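Local coordinates for RmpA (Streptococcus mutans, PDB 3BJV), which probably serves as the enzyme IIA component of an ascorbate-specific phosphotransferase system, relaying phosphoryl groups during ascorbate uptake, at residues S128-R131 against L132-K136. Numbering follows the deposited sequence.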
loop_
_atom_site.group_PDB
_atom_site.type_symbol
_atom_site.label_atom_id
_atom_site.label_comp_id
_atom_site.label_asym_id
_atom_site.label_seq_id
_atom_site.Cartn_x
_atom_site.Cartn_y
_atom_site.Cartn_z
ATOM N N SER A 128 -7.937 16.409 -4.093
ATOM C CA SER A 128 -6.444 16.367 -4.089
ATOM C C SER A 128 -5.862 16.413 -5.500
ATOM O O SER A 128 -4.920 17.128 -5.732
ATOM C CB SER A 128 -5.891 15.173 -3.317
ATOM O OG SER A 128 -6.289 13.946 -3.929
ATOM N N ILE A 129 -6.457 15.691 -6.438
ATOM C CA ILE A 129 -6.018 15.698 -7.816
ATOM C C ILE A 129 -6.192 17.073 -8.447
ATOM O O ILE A 129 -5.272 17.586 -9.103
ATOM C CB ILE A 129 -6.747 14.602 -8.666
ATOM C CG1 ILE A 129 -6.490 13.215 -8.088
ATOM C CG2 ILE A 129 -6.301 14.623 -10.131
ATOM C CD1 ILE A 129 -5.135 12.621 -8.458
ATOM N N GLU A 130 -7.350 17.689 -8.243
ATOM C CA GLU A 130 -7.612 18.990 -8.826
ATOM C C GLU A 130 -6.751 20.084 -8.203
ATOM O O GLU A 130 -6.410 21.053 -8.841
ATOM C CB GLU A 130 -9.083 19.327 -8.616
ATOM C CG GLU A 130 -9.470 20.780 -8.775
ATOM C CD GLU A 130 -11.001 21.003 -8.588
ATOM O OE1 GLU A 130 -11.824 20.420 -9.380
ATOM O OE2 GLU A 130 -11.368 21.749 -7.649
ATOM N N ARG A 131 -6.444 19.957 -6.928
ATOM C CA ARG A 131 -5.662 20.953 -6.270
ATOM C C ARG A 131 -4.175 20.774 -6.685
ATOM O O ARG A 131 -3.524 21.754 -7.052
ATOM C CB ARG A 131 -5.897 20.911 -4.765
ATOM C CG ARG A 131 -7.332 21.327 -4.344
ATOM C CD ARG A 131 -7.666 20.955 -2.841
ATOM N NE ARG A 131 -6.709 21.611 -1.962
ATOM C CZ ARG A 131 -6.354 21.207 -0.751
ATOM N NH1 ARG A 131 -6.881 20.108 -0.219
ATOM N NH2 ARG A 131 -5.464 21.928 -0.079
ATOM N N LEU A 132 -3.675 19.538 -6.709
ATOM C CA LEU A 132 -2.287 19.249 -7.170
ATOM C C LEU A 132 -1.964 19.793 -8.567
ATOM O O LEU A 132 -0.917 20.425 -8.785
ATOM C CB LEU A 132 -2.030 17.750 -7.088
ATOM C CG LEU A 132 -1.666 17.301 -5.661
ATOM C CD1 LEU A 132 -1.529 15.819 -5.619
ATOM C CD2 LEU A 132 -0.368 17.943 -5.279
ATOM N N VAL A 133 -2.925 19.589 -9.478
ATOM C CA VAL A 133 -2.898 20.067 -10.853
ATOM C C VAL A 133 -2.905 21.632 -10.949
ATOM O O VAL A 133 -2.317 22.207 -11.867
ATOM C CB VAL A 133 -4.020 19.322 -11.692
ATOM C CG1 VAL A 133 -4.261 19.941 -13.044
ATOM C CG2 VAL A 133 -3.654 17.829 -11.902
ATOM N N ASN A 134 -3.569 22.317 -10.026
ATOM C CA ASN A 134 -3.534 23.808 -10.004
ATOM C C ASN A 134 -2.343 24.425 -9.226
ATOM O O ASN A 134 -2.325 25.624 -9.025
ATOM C CB ASN A 134 -4.834 24.399 -9.426
ATOM C CG ASN A 134 -6.050 24.214 -10.359
ATOM O OD1 ASN A 134 -5.900 24.237 -11.603
ATOM N ND2 ASN A 134 -7.276 24.070 -9.755
ATOM N N CYS A 135 -1.401 23.594 -8.757
ATOM C CA CYS A 135 -0.176 24.041 -8.082
ATOM C C CYS A 135 0.812 24.528 -9.103
ATOM O O CYS A 135 1.059 23.848 -10.128
ATOM C CB CYS A 135 0.473 22.912 -7.254
ATOM S SG CYS A 135 -0.303 22.653 -5.636
ATOM N N LYS A 136 1.336 25.726 -8.833
ATOM C CA LYS A 136 2.319 26.406 -9.678
ATOM C C LYS A 136 3.756 26.263 -9.166
ATOM O O LYS A 136 4.687 26.250 -9.946
ATOM C CB LYS A 136 2.006 27.888 -9.695
ATOM C CG LYS A 136 1.211 28.379 -10.881
ATOM C CD LYS A 136 -0.275 28.670 -10.557
ATOM C CE LYS A 136 -1.149 28.441 -11.846
ATOM N NZ LYS A 136 -2.616 28.507 -11.599
#
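Leu132 and Val133 close the last regular turn of the short helix 128-133 on the carbonyls of Ser128 and Ile129. Leu132 N lies 2.9 Å from Ser128 O and Val133 N 3.1 Å from Ile129 O, both nearly straight i to i+4 hydrogen bonds. One residue on, the regular pattern ends: Asn134 N divides itself between Glu130 O at 3.3 Å and Arg131 O at 3.0 Å, both bonds weak and bent, the second with an N-H...O angle of 123°. Cys135 N then bonds to Leu132 O at 3.2 Å, and the psi of 130° at Cys135 takes the chain out of helical conformation.

The side chains sort to different faces. Leu132 bends back over the preceding turn, its CG 3.3 Å from Ser128 O, and its buried side chain packs on Val99, Phe123 and Met144. Val133 sets CG2 beside its own backbone N, which brings that methyl to 3.2 Å from Ile129 O, while the side chain also packs on strand 96-104. On the exposed face Glu130 and Asn134 run side by side, carboxylate and amide planes 39° apart; Glu130 CG is in van der Waals contact with Asn134 ND2 at 4.1 Å, and ND2, though near Glu130 O, is badly angled for a bond to it. Arg131 is bent at chi3; its NH2 forms a salt bridge with Glu147 of helix 138-147, while NH1 hydrogen-bonds to Asp126 O just before the helix. Cys135 SG sits near Arg131 O.

The whole is the C-terminal turn of a short helix, in which i to i+4 bonds give way to 3-10-like i to i+3 bonds (Asn134 N to Arg131 O, weak; Cys135 N to Leu132 O) ahead of the link to helix 138-147 in this alpha/beta three-layer sandwich.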